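Local coordinates for protein response regulator FixJ (Bradyrhizobium japonicum, PDB 5XSO) that induces expression of the nitrogen-fixation regulators nifA and fixK once it has been activated by FixL, at residues 18-23 with 48-53; 75-80 with 102-107; 155-160 with 188-193; 163-168 with 201-206. All blocks are in the same frame, centred on the assembly; numbering follows the deposited sequence.

Interaction 1: 18-23 with 48-53; sequences YVIDDD and QAFLDA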
loop_
_atom_site.group_PDB
_atom_site.type_symbol
_atom_site.label_atom_id
_atom_site.label_comp_id
_atom_site.label_asym_id
_atom_site.label_seq_id
_atom_site.Cartn_x
_atom_site.Cartn_y
_atom_site.Cartn_z
ATOM N N TYR A 18 5.564 14.404 0.774
ATOM C CA TYR A 18 4.345 15.048 1.241
ATOM C C TYR A 18 4.552 15.322 2.726
ATOM O O TYR A 18 4.534 14.388 3.541
ATOM C CB TYR A 18 3.119 14.172 0.984
ATOM C CG TYR A 18 2.862 13.966 -0.489
ATOM C CD1 TYR A 18 2.554 15.052 -1.310
ATOM C CD2 TYR A 18 3.002 12.711 -1.071
ATOM C CE1 TYR A 18 2.338 14.885 -2.669
ATOM C CE2 TYR A 18 2.781 12.520 -2.467
ATOM C CZ TYR A 18 2.465 13.618 -3.247
ATOM O OH TYR A 18 2.279 13.487 -4.609
ATOM N N VAL A 19 4.734 16.592 3.081
ATOM C CA VAL A 19 4.977 16.986 4.478
ATOM C C VAL A 19 3.652 17.336 5.141
ATOM O O VAL A 19 2.894 18.172 4.625
ATOM C CB VAL A 19 5.936 18.185 4.548
ATOM C CG1 VAL A 19 6.070 18.712 5.998
ATOM C CG2 VAL A 19 7.334 17.790 3.998
ATOM N N ILE A 20 3.404 16.761 6.320
ATOM C CA ILE A 20 2.177 17.020 7.067
ATOM C C ILE A 20 2.588 17.485 8.448
ATOM O O ILE A 20 3.109 16.687 9.248
ATOM C CB ILE A 20 1.266 15.792 7.168
ATOM C CG1 ILE A 20 0.938 15.243 5.772
ATOM C CG2 ILE A 20 0.020 16.184 7.936
ATOM C CD1 ILE A 20 0.158 13.896 5.823
ATOM N N ASP A 21 2.431 18.783 8.724
ATOM C CA ASP A 21 2.867 19.278 10.027
ATOM C C ASP A 21 2.109 20.556 10.318
ATOM O O ASP A 21 2.038 21.428 9.462
ATOM C CB ASP A 21 4.377 19.544 10.079
ATOM C CG ASP A 21 4.909 19.564 11.498
ATOM O OD1 ASP A 21 4.294 20.214 12.391
ATOM O OD2 ASP A 21 5.926 18.884 11.741
ATOM N N ASP A 22 1.486 20.635 11.491
ATOM C CA ASP A 22 0.796 21.902 11.722
ATOM C C ASP A 22 1.742 22.997 12.220
ATOM O O ASP A 22 1.306 24.137 12.372
ATOM C CB ASP A 22 -0.378 21.702 12.697
ATOM C CG ASP A 22 0.066 21.337 14.077
ATOM O OD1 ASP A 22 1.005 20.501 14.218
ATOM O OD2 ASP A 22 -0.545 21.877 15.027
ATOM N N ASP A 23 3.023 22.695 12.446
ATOM C CA ASP A 23 3.999 23.691 12.904
ATOM C C ASP A 23 4.638 24.383 11.719
ATOM O O ASP A 23 5.381 23.754 10.953
ATOM C CB ASP A 23 5.079 23.035 13.765
ATOM C CG ASP A 23 6.243 24.005 14.122
ATOM O OD1 ASP A 23 7.091 23.624 14.945
ATOM O OD2 ASP A 23 6.318 25.129 13.636
ATOM N N GLN A 48 -7.228 17.139 7.168
ATOM C CA GLN A 48 -8.214 16.841 6.144
ATOM C C GLN A 48 -7.668 17.187 4.775
ATOM O O GLN A 48 -7.869 16.440 3.814
ATOM C CB GLN A 48 -9.512 17.607 6.415
ATOM N N ALA A 49 -6.944 18.307 4.684
ATOM C CA ALA A 49 -6.408 18.762 3.412
ATOM C C ALA A 49 -5.600 17.672 2.714
ATOM O O ALA A 49 -5.705 17.495 1.496
ATOM C CB ALA A 49 -5.552 20.005 3.644
ATOM N N PHE A 50 -4.765 16.954 3.458
ATOM C CA PHE A 50 -3.994 15.872 2.845
ATOM C C PHE A 50 -4.923 14.777 2.325
ATOM O O PHE A 50 -4.776 14.294 1.196
ATOM C CB PHE A 50 -2.986 15.288 3.848
ATOM C CG PHE A 50 -2.277 14.076 3.335
ATOM C CD1 PHE A 50 -1.265 14.196 2.388
ATOM C CD2 PHE A 50 -2.656 12.787 3.766
ATOM C CE1 PHE A 50 -0.608 13.088 1.884
ATOM C CE2 PHE A 50 -2.021 11.663 3.239
ATOM C CZ PHE A 50 -0.990 11.811 2.299
ATOM N N LEU A 51 -5.884 14.360 3.148
ATOM C CA LEU A 51 -6.767 13.282 2.722
ATOM C C LEU A 51 -7.638 13.708 1.548
ATOM O O LEU A 51 -7.940 12.887 0.669
ATOM C CB LEU A 51 -7.623 12.806 3.888
ATOM C CG LEU A 51 -6.863 12.281 5.090
ATOM C CD1 LEU A 51 -7.741 12.440 6.305
ATOM C CD2 LEU A 51 -6.432 10.825 4.912
ATOM N N ASP A 52 -8.052 14.982 1.513
ATOM C CA ASP A 52 -8.792 15.501 0.368
ATOM C C ASP A 52 -7.958 15.414 -0.900
ATOM O O ASP A 52 -8.472 15.065 -1.967
ATOM C CB ASP A 52 -9.204 16.954 0.607
ATOM C CG ASP A 52 -10.295 17.101 1.648
ATOM O OD1 ASP A 52 -10.630 16.113 2.347
ATOM O OD2 ASP A 52 -10.806 18.232 1.770
ATOM N N ALA A 53 -6.665 15.727 -0.805
ATOM C CA ALA A 53 -5.820 15.678 -1.990
ATOM C C ALA A 53 -5.411 14.260 -2.369
ATOM O O ALA A 53 -5.090 14.007 -3.533
ATOM C CB ALA A 53 -4.576 16.540 -1.776
#
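Ile20 meets the ring of Phe50 end-on, with its terminal methyl laid over one face, in a CH-pi contact. CD1 lies 3.6 Å from the centroid of the Phe50 ring and 17° off its normal, nearest to the ring carbon CG of Phe50 at 3.5 Å, so the methyl sits off-centre, toward the rim. With CD1 anti along the outer chain (chi2 173°), Ile20 stretches out to the ring, the two side chains meeting at about a right angle. Phe50 holds its ring opposite the backbone N (chi1 173°), which swings it off helix 47-53 toward the strand. This is the receiver-domain fold, a parallel five-stranded sheet with helices on both faces, and here strand 16-20 packs against helix 47-53. Tyr18 adds CB, 4.0 Å from CE1 of Phe50, while its ring leads away and its OH bonds to the carbonyl of Ser58. Were Phe50 a leucine, Ile20 CD1 would probably lose the flat surface under it, and Phe44 its edge-to-face partner. Just beyond Ile20 lie Asp21 and Asp22, which with Asp65 and Arg67 probably bind magnesium; an Asx turn shapes this bend, Asp21 OD1 accepting from the backbone N of Asp23 at 2.8 Å.

Interaction 2: 75-80 with 102-107; sequences ELLKRM and VEAMKL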
loop_
_atom_site.group_PDB
_atom_site.type_symbol
_atom_site.label_atom_id
_atom_site.label_comp_id
_atom_site.label_asym_id
_atom_site.label_seq_id
_atom_site.Cartn_x
_atom_site.Cartn_y
_atom_site.Cartn_z
ATOM N N GLU A 75 -4.289 7.522 13.199
ATOM C CA GLU A 75 -5.430 7.785 12.324
ATOM C C GLU A 75 -4.973 7.926 10.879
ATOM O O GLU A 75 -5.600 7.371 9.959
ATOM C CB GLU A 75 -6.172 9.041 12.793
ATOM C CG GLU A 75 -7.543 9.309 12.091
ATOM C CD GLU A 75 -8.563 8.154 12.212
ATOM O OE1 GLU A 75 -9.349 8.133 13.195
ATOM O OE2 GLU A 75 -8.596 7.281 11.310
ATOM N N LEU A 76 -3.868 8.654 10.670
ATOM C CA LEU A 76 -3.281 8.776 9.343
ATOM C C LEU A 76 -3.037 7.403 8.735
ATOM O O LEU A 76 -3.489 7.109 7.619
ATOM C CB LEU A 76 -1.975 9.555 9.442
ATOM C CG LEU A 76 -1.250 9.692 8.108
ATOM C CD1 LEU A 76 -2.115 10.478 7.171
ATOM C CD2 LEU A 76 0.139 10.338 8.300
ATOM N N LEU A 77 -2.360 6.529 9.483
ATOM C CA LEU A 77 -2.077 5.190 8.972
ATOM C C LEU A 77 -3.366 4.409 8.705
ATOM O O LEU A 77 -3.491 3.739 7.670
ATOM C CB LEU A 77 -1.176 4.441 9.953
ATOM C CG LEU A 77 0.314 4.394 9.620
ATOM C CD1 LEU A 77 0.498 3.592 8.335
ATOM C CD2 LEU A 77 0.895 5.793 9.474
ATOM N N LYS A 78 -4.349 4.492 9.606
ATOM C CA LYS A 78 -5.611 3.788 9.355
ATOM C C LYS A 78 -6.264 4.265 8.061
ATOM O O LYS A 78 -6.707 3.443 7.250
ATOM C CB LYS A 78 -6.557 3.942 10.549
ATOM C CG LYS A 78 -6.143 3.036 11.694
ATOM C CD LYS A 78 -7.173 2.926 12.802
ATOM C CE LYS A 78 -6.612 2.138 13.990
ATOM N NZ LYS A 78 -7.397 2.322 15.251
ATOM N N ARG A 79 -6.306 5.579 7.829
ATOM C CA ARG A 79 -6.881 6.085 6.577
ATOM C C ARG A 79 -6.046 5.681 5.360
ATOM O O ARG A 79 -6.603 5.339 4.311
ATOM C CB ARG A 79 -7.027 7.614 6.618
ATOM C CG ARG A 79 -7.832 8.179 7.788
ATOM C CD ARG A 79 -9.340 8.112 7.576
ATOM N NE ARG A 79 -9.952 9.447 7.602
ATOM C CZ ARG A 79 -10.207 10.144 8.713
ATOM N NH1 ARG A 79 -9.894 9.649 9.908
ATOM N NH2 ARG A 79 -10.773 11.346 8.636
ATOM N N MET A 80 -4.714 5.747 5.459
ATOM C CA MET A 80 -3.886 5.470 4.288
ATOM C C MET A 80 -4.070 4.051 3.797
ATOM O O MET A 80 -4.116 3.813 2.587
ATOM C CB MET A 80 -2.412 5.766 4.592
ATOM C CG MET A 80 -2.258 7.228 4.757
ATOM S SD MET A 80 -2.259 7.959 3.080
ATOM C CE MET A 80 -0.587 7.560 2.481
ATOM N N VAL A 102 5.194 4.209 17.724
ATOM C CA VAL A 102 5.284 2.759 17.670
ATOM C C VAL A 102 3.982 2.168 17.118
ATOM O O VAL A 102 3.997 1.258 16.283
ATOM C CB VAL A 102 5.607 2.194 19.069
ATOM C CG1 VAL A 102 5.486 0.705 19.030
ATOM C CG2 VAL A 102 7.045 2.571 19.478
ATOM N N GLU A 103 2.844 2.667 17.586
ATOM C CA GLU A 103 1.570 2.150 17.088
ATOM C C GLU A 103 1.459 2.366 15.580
ATOM O O GLU A 103 0.990 1.488 14.842
ATOM C CB GLU A 103 0.411 2.847 17.799
ATOM C CG GLU A 103 -0.058 2.249 19.082
ATOM C CD GLU A 103 -0.506 0.796 18.927
ATOM O OE1 GLU A 103 -1.549 0.545 18.280
ATOM O OE2 GLU A 103 0.200 -0.082 19.460
ATOM N N ALA A 104 1.907 3.540 15.112
ATOM C CA ALA A 104 1.861 3.837 13.692
ATOM C C ALA A 104 2.718 2.864 12.900
ATOM O O ALA A 104 2.329 2.442 11.796
ATOM C CB ALA A 104 2.336 5.282 13.446
ATOM N N MET A 105 3.893 2.504 13.416
ATOM C CA MET A 105 4.659 1.518 12.666
ATOM C C MET A 105 3.989 0.151 12.680
ATOM O O MET A 105 4.053 -0.578 11.681
ATOM C CB MET A 105 6.106 1.399 13.143
ATOM C CG MET A 105 6.916 2.698 12.965
ATOM S SD MET A 105 8.584 2.419 13.523
ATOM C CE MET A 105 9.194 1.293 12.242
ATOM N N LYS A 106 3.324 -0.204 13.777
ATOM C CA LYS A 106 2.619 -1.492 13.762
ATOM C C LYS A 106 1.516 -1.479 12.716
ATOM O O LYS A 106 1.219 -2.512 12.111
ATOM C CB LYS A 106 2.066 -1.803 15.144
ATOM C CG LYS A 106 3.154 -2.336 16.078
ATOM C CD LYS A 106 2.819 -2.190 17.580
ATOM C CE LYS A 106 1.408 -2.616 17.942
ATOM N NZ LYS A 106 1.349 -3.197 19.338
ATOM N N LEU A 107 0.919 -0.310 12.465
ATOM C CA LEU A 107 -0.093 -0.157 11.426
ATOM C C LEU A 107 0.492 0.030 10.034
ATOM O O LEU A 107 -0.279 0.059 9.062
ATOM C CB LEU A 107 -1.017 1.018 11.752
ATOM C CG LEU A 107 -1.842 0.970 13.048
ATOM C CD1 LEU A 107 -2.345 2.347 13.437
ATOM C CD2 LEU A 107 -3.024 0.006 12.904
#
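Leu77 carries most of its helix's share of this contact, presenting several carbons to helix 98-106 and the residue after it. Its CB meets CB of Leu107 at 3.9 Å, where the backbones come nearest. Beyond that, its branch point and one methyl are set against main-chain oxygens: CG lies 3.6 Å from the carbonyl O of Ala104, and CD1 stands 3.7 Å from the O of Leu107. The other methyl, CD2, reaches CB of Ala104 only at 4.3 Å. A first torsion of -100°, well away from a staggered value, accompanies this fit. At the more exposed side, CG of Lys78 lies alongside CD1 of Leu107, 4.2 Å apart, and NZ of Lys78, 6.8 Å from OE1 of Glu103, makes no salt bridge with it. In the next shell, Lys81 donates to the O of Leu107, which probably helps hold the carbonyl against which Leu77 rests. Arg79 NH1 and Glu75 OE2 form a 3.0 Å salt bridge on a different side from Leu77. These successive helices of the receiver-domain alpha/beta fold, joined through strand 89-93, pack on the same sheet face: Leu77 touches Ile89, Ala104 touches Ile91, and Leu76 and Met80 turn to Phe50 of helix 47-53.

Interaction 3: 155-160 with 188-193; sequences PRERQV and RANVMT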
loop_
_atom_site.group_PDB
_atom_site.type_symbol
_atom_site.label_atom_id
_atom_site.label_comp_id
_atom_site.label_asym_id
_atom_site.label_seq_id
_atom_site.Cartn_x
_atom_site.Cartn_y
_atom_site.Cartn_z
ATOM N N PRO A 155 -18.937 -16.934 -7.218
ATOM C CA PRO A 155 -18.488 -17.659 -6.025
ATOM C C PRO A 155 -17.979 -19.049 -6.334
ATOM O O PRO A 155 -16.936 -19.438 -5.787
ATOM C CB PRO A 155 -19.754 -17.668 -5.108
ATOM C CG PRO A 155 -20.456 -16.420 -5.501
ATOM C CD PRO A 155 -20.310 -16.385 -7.022
ATOM N N ARG A 156 -18.641 -19.816 -7.209
ATOM C CA ARG A 156 -18.146 -21.158 -7.467
ATOM C C ARG A 156 -16.839 -21.089 -8.244
ATOM O O ARG A 156 -15.967 -21.954 -8.106
ATOM C CB ARG A 156 -19.139 -21.933 -8.309
ATOM C CG ARG A 156 -20.435 -22.395 -7.556
ATOM C CD ARG A 156 -20.161 -22.899 -6.137
ATOM N NE ARG A 156 -21.360 -23.492 -5.535
ATOM C CZ ARG A 156 -21.321 -24.273 -4.467
ATOM N NH1 ARG A 156 -20.156 -24.552 -3.865
ATOM N NH2 ARG A 156 -22.452 -24.796 -4.001
ATOM N N GLU A 157 -16.739 -20.120 -9.147
ATOM C CA GLU A 157 -15.480 -19.959 -9.889
ATOM C C GLU A 157 -14.328 -19.652 -8.948
ATOM O O GLU A 157 -13.204 -20.155 -9.141
ATOM C CB GLU A 157 -15.627 -18.841 -10.932
ATOM C CG GLU A 157 -16.422 -19.342 -12.156
ATOM C CD GLU A 157 -17.101 -18.235 -12.892
ATOM O OE1 GLU A 157 -17.902 -18.573 -13.772
ATOM O OE2 GLU A 157 -16.835 -17.029 -12.662
ATOM N N ARG A 158 -14.590 -18.828 -7.914
ATOM C CA ARG A 158 -13.549 -18.528 -6.943
ATOM C C ARG A 158 -13.142 -19.794 -6.193
ATOM O O ARG A 158 -11.948 -20.057 -6.002
ATOM C CB ARG A 158 -14.043 -17.402 -6.010
ATOM C CG ARG A 158 -13.161 -17.120 -4.835
ATOM C CD ARG A 158 -11.894 -16.388 -5.320
ATOM N NE ARG A 158 -11.074 -16.039 -4.162
ATOM C CZ ARG A 158 -11.130 -14.871 -3.524
ATOM N NH1 ARG A 158 -11.960 -13.906 -3.931
ATOM N NH2 ARG A 158 -10.352 -14.671 -2.469
ATOM N N GLN A 159 -14.129 -20.618 -5.798
ATOM C CA GLN A 159 -13.816 -21.901 -5.165
ATOM C C GLN A 159 -13.027 -22.819 -6.070
ATOM O O GLN A 159 -12.113 -23.515 -5.613
ATOM C CB GLN A 159 -15.116 -22.623 -4.733
ATOM C CG GLN A 159 -15.760 -21.926 -3.534
ATOM C CD GLN A 159 -17.119 -22.549 -3.207
ATOM O OE1 GLN A 159 -17.745 -23.166 -4.065
ATOM N NE2 GLN A 159 -17.541 -22.430 -1.974
ATOM N N VAL A 160 -13.414 -22.925 -7.330
ATOM C CA VAL A 160 -12.671 -23.772 -8.269
ATOM C C VAL A 160 -11.242 -23.261 -8.448
ATOM O O VAL A 160 -10.287 -24.039 -8.447
ATOM C CB VAL A 160 -13.410 -23.887 -9.621
ATOM C CG1 VAL A 160 -12.488 -24.642 -10.655
ATOM C CG2 VAL A 160 -14.763 -24.663 -9.459
ATOM N N ARG A 188 -13.741 -24.118 -14.488
ATOM C CA ARG A 188 -12.316 -23.948 -14.768
ATOM C C ARG A 188 -12.126 -23.033 -15.988
ATOM O O ARG A 188 -11.251 -22.129 -16.012
ATOM C CB ARG A 188 -11.695 -25.326 -15.044
ATOM C CG ARG A 188 -10.153 -25.185 -15.349
ATOM C CD ARG A 188 -9.711 -26.190 -16.419
ATOM N NE ARG A 188 -8.259 -26.024 -16.689
ATOM C CZ ARG A 188 -7.305 -26.704 -16.058
ATOM N NH1 ARG A 188 -7.587 -27.522 -15.009
ATOM N NH2 ARG A 188 -6.022 -26.494 -16.430
ATOM N N ALA A 189 -12.858 -23.346 -17.065
ATOM C CA ALA A 189 -12.704 -22.554 -18.306
ATOM C C ALA A 189 -13.026 -21.084 -18.045
ATOM O O ALA A 189 -12.317 -20.172 -18.544
ATOM C CB ALA A 189 -13.612 -23.076 -19.406
ATOM N N ASN A 190 -14.103 -20.823 -17.295
ATOM C CA ASN A 190 -14.438 -19.445 -16.938
ATOM C C ASN A 190 -13.347 -18.798 -16.107
ATOM O O ASN A 190 -13.034 -17.599 -16.298
ATOM C CB ASN A 190 -15.745 -19.371 -16.144
ATOM C CG ASN A 190 -16.990 -19.844 -16.931
ATOM O OD1 ASN A 190 -18.087 -20.085 -16.340
ATOM N ND2 ASN A 190 -16.826 -20.061 -18.210
ATOM N N VAL A 191 -12.795 -19.543 -15.129
ATOM C CA VAL A 191 -11.679 -19.017 -14.354
ATOM C C VAL A 191 -10.529 -18.599 -15.279
ATOM O O VAL A 191 -9.968 -17.497 -15.157
ATOM C CB VAL A 191 -11.202 -20.056 -13.313
ATOM C CG1 VAL A 191 -9.823 -19.616 -12.736
ATOM C CG2 VAL A 191 -12.231 -20.071 -12.145
ATOM N N MET A 192 -10.111 -19.499 -16.161
ATOM C CA MET A 192 -8.955 -19.192 -16.994
ATOM C C MET A 192 -9.230 -17.979 -17.884
ATOM O O MET A 192 -8.347 -17.112 -18.066
ATOM C CB MET A 192 -8.580 -20.437 -17.798
ATOM C CG MET A 192 -8.376 -21.666 -16.868
ATOM S SD MET A 192 -7.076 -21.433 -15.599
ATOM C CE MET A 192 -5.591 -21.567 -16.529
ATOM N N THR A 193 -10.446 -17.879 -18.448
ATOM C CA THR A 193 -10.787 -16.741 -19.324
ATOM C C THR A 193 -10.856 -15.420 -18.553
ATOM O O THR A 193 -10.295 -14.397 -18.989
ATOM C CB THR A 193 -12.120 -17.019 -20.043
ATOM O OG1 THR A 193 -11.975 -18.203 -20.818
ATOM C CG2 THR A 193 -12.494 -15.845 -21.012
#
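Glu157 and Val191 make the tight part of this crossing. CG2 of Val191 lies 3.2 Å from the carbonyl O of Glu157 and 3.8 Å from its CB, a close fit of a methyl into the first turn of helix 155-166. The short segments cross at 87°, their axes 9.0 Å apart, so few residues can meet. Glu157 stretches out beyond CG, and its OE1 lies 3.3 Å from CB of Asn190. The other oxygen, OE2, is doubly held: it accepts from the backbone N of Ser154, as the third helical residue does in a capping box, and forms a salt bridge with Lys194. An alanine in place of Glu157 would probably leave Lys194 without its charged mate and the N of Ser154 without this acceptor. Packing is looser at Val160, though buried: its CG1 comes no nearer than 4.1 Å to the backbone N of Arg188. Asn190 and Arg188 form the more open side, Arg188 starting off away from 155-160 and touching Leu164 further out. Helix 184-195, probably the recognition helix of the helix-turn-helix, lies across helix 155-166, where Tyr187 touches Glu157 and Val160, Met161 touches Val191, and Ile173 of helix 170-177 covers Val160.

Interaction 4: 163-168 with 201-206; sequences GLIAGL and SELVRL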
loop_
_atom_site.group_PDB
_atom_site.type_symbol
_atom_site.label_atom_id
_atom_site.label_comp_id
_atom_site.label_asym_id
_atom_site.label_seq_id
_atom_site.Cartn_x
_atom_site.Cartn_y
_atom_site.Cartn_z
ATOM N N GLY A 163 -9.432 -24.386 -5.360
ATOM C CA GLY A 163 -9.180 -25.823 -5.382
ATOM C C GLY A 163 -8.096 -26.214 -6.375
ATOM O O GLY A 163 -7.255 -27.085 -6.084
ATOM N N LEU A 164 -8.080 -25.568 -7.543
ATOM C CA LEU A 164 -7.025 -25.839 -8.530
ATOM C C LEU A 164 -5.665 -25.496 -7.976
ATOM O O LEU A 164 -4.708 -26.271 -8.114
ATOM C CB LEU A 164 -7.258 -25.031 -9.816
ATOM C CG LEU A 164 -8.458 -25.521 -10.637
ATOM C CD1 LEU A 164 -8.851 -24.517 -11.766
ATOM C CD2 LEU A 164 -8.170 -26.869 -11.228
ATOM N N ILE A 165 -5.543 -24.320 -7.359
ATOM C CA ILE A 165 -4.251 -23.891 -6.817
ATOM C C ILE A 165 -3.804 -24.775 -5.660
ATOM O O ILE A 165 -2.609 -25.032 -5.486
ATOM C CB ILE A 165 -4.353 -22.423 -6.390
ATOM C CG1 ILE A 165 -4.460 -21.578 -7.659
ATOM C CG2 ILE A 165 -3.129 -22.019 -5.525
ATOM C CD1 ILE A 165 -4.596 -20.075 -7.385
ATOM N N ALA A 166 -4.749 -25.241 -4.844
ATOM C CA ALA A 166 -4.500 -26.160 -3.733
ATOM C C ALA A 166 -4.115 -27.560 -4.196
ATOM O O ALA A 166 -3.696 -28.369 -3.355
ATOM C CB ALA A 166 -5.750 -26.243 -2.845
ATOM N N GLY A 167 -4.261 -27.871 -5.478
ATOM C CA GLY A 167 -3.869 -29.161 -6.027
ATOM C C GLY A 167 -4.946 -30.229 -5.995
ATOM O O GLY A 167 -4.639 -31.425 -6.170
ATOM N N LEU A 168 -6.190 -29.852 -5.771
ATOM C CA LEU A 168 -7.266 -30.850 -5.813
ATOM C C LEU A 168 -7.558 -31.299 -7.223
ATOM O O LEU A 168 -7.499 -30.521 -8.187
ATOM C CB LEU A 168 -8.572 -30.285 -5.208
ATOM C CG LEU A 168 -8.481 -29.852 -3.764
ATOM C CD1 LEU A 168 -9.927 -29.461 -3.277
ATOM C CD2 LEU A 168 -7.869 -30.901 -2.857
ATOM N N SER A 201 0.192 -22.682 -13.513
ATOM C CA SER A 201 1.266 -21.843 -12.987
ATOM C C SER A 201 0.957 -20.366 -13.165
ATOM O O SER A 201 1.219 -19.549 -12.275
ATOM C CB SER A 201 2.599 -22.187 -13.668
ATOM O OG SER A 201 3.032 -23.446 -13.234
ATOM N N GLU A 202 0.420 -19.994 -14.324
ATOM C CA GLU A 202 0.045 -18.601 -14.540
ATOM C C GLU A 202 -1.054 -18.183 -13.580
ATOM O O GLU A 202 -1.015 -17.085 -13.004
ATOM C CB GLU A 202 -0.428 -18.375 -15.979
ATOM C CG GLU A 202 0.704 -18.355 -16.970
ATOM C CD GLU A 202 0.347 -17.618 -18.277
ATOM O OE1 GLU A 202 -0.834 -17.169 -18.482
ATOM O OE2 GLU A 202 1.324 -17.435 -19.070
ATOM N N LEU A 203 -2.027 -19.069 -13.375
ATOM C CA LEU A 203 -3.092 -18.776 -12.401
ATOM C C LEU A 203 -2.520 -18.558 -10.997
ATOM O O LEU A 203 -2.916 -17.618 -10.282
ATOM C CB LEU A 203 -4.105 -19.930 -12.410
ATOM C CG LEU A 203 -5.378 -19.720 -11.569
ATOM C CD1 LEU A 203 -6.184 -18.552 -12.205
ATOM C CD2 LEU A 203 -6.252 -20.996 -11.647
ATOM N N VAL A 204 -1.563 -19.392 -10.598
ATOM C CA VAL A 204 -0.858 -19.206 -9.323
ATOM C C VAL A 204 -0.186 -17.831 -9.249
ATOM O O VAL A 204 -0.289 -17.128 -8.231
ATOM C CB VAL A 204 0.166 -20.339 -9.124
ATOM C CG1 VAL A 204 1.151 -20.019 -8.003
ATOM C CG2 VAL A 204 -0.559 -21.633 -8.841
ATOM N N ARG A 205 0.523 -17.434 -10.295
ATOM C CA ARG A 205 1.249 -16.171 -10.196
ATOM C C ARG A 205 0.295 -14.985 -10.150
ATOM O O ARG A 205 0.604 -13.966 -9.524
ATOM C CB ARG A 205 2.231 -15.985 -11.339
ATOM C CG ARG A 205 3.178 -17.123 -11.633
ATOM C CD ARG A 205 4.285 -16.637 -12.505
ATOM N NE ARG A 205 5.326 -17.641 -12.544
ATOM C CZ ARG A 205 6.263 -17.739 -11.604
ATOM N NH1 ARG A 205 6.310 -16.879 -10.587
ATOM N NH2 ARG A 205 7.131 -18.705 -11.707
ATOM N N LEU A 206 -0.840 -15.072 -10.838
ATOM C CA LEU A 206 -1.837 -14.023 -10.687
ATOM C C LEU A 206 -2.358 -13.988 -9.251
ATOM O O LEU A 206 -2.501 -12.909 -8.652
ATOM C CB LEU A 206 -2.989 -14.241 -11.686
ATOM C CG LEU A 206 -2.539 -14.117 -13.156
ATOM C CD1 LEU A 206 -3.651 -14.588 -14.135
ATOM C CD2 LEU A 206 -2.116 -12.740 -13.510
#
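The backbone N of Leu168 bonds to the O of Gly163 at 3.0 Å, closing the helix whose Leu164 and Ile165 meet Leu203 and Val204 across this contact. Beside it the N of Gly167 reaches the O of Leu164 at 3.1 Å. Together with the positive phi of Gly167 (89°), these two bonds make a Schellman motif, so the chain leaves the helix just after the turn that carries the apolar contact. At these backbone angles a CB would crowd the carbonyl O of Ala166, in keeping with glycine at this position. Across the interface the side chains meet through carbon atoms alone, with no hydrogen bond between the segments. Ile165 is the main bridge: its CG1 lies 4.1 Å from CG2 of Val204, the two side chains slanting past each other, and its CD1 reaches on to CG of Leu203 at 4.3 Å. That reach follows from a fully extended outer chain (chi2 179°), with CG1 set opposite the carbonyl carbon. The fold is the four-helix DNA-binding domain of the LuxR family, and this contact joins the end of its first helix to the last, helix 200-209, outside the annotated helix-turn-helix, though Leu164 touches its Ile173. Leu164 approaches Leu203 methyl to methyl, CD1 to CD2 at 4.4 Å, a loose touch, and also rests on Leu200. From the other segment, Leu203 faces Val191 and Met195 of helix 184-195, while Leu206 turns to Ile146 and Arg149 of helix 140-152, which precedes the domain's first helix.

How the interactions relate
The four contacts fall into two pairs, one in each domain. Interactions 1 and 2 touch, with CE2 of Phe50 3.7 Å from SD of Met80, so the helices of 48-53 and 75-80 share one core on the same sheet. The probable magnesium site adjoins interaction 1, the Ile20 side chain lying about 6 Å from that of Asp65, whereas the Ala104 side chain is about 11 Å from that of Asp65 and about 10 Å from that of Arg67. Interactions 3 and 4 both use helix 155-166, and CG1 of Val191 meets CD1 of Leu203 at 3.8 Å. Between the domains nothing here touches: interactions 2 and 3 keep their nearest atoms about 20 Å apart in this unphosphorylated monomer.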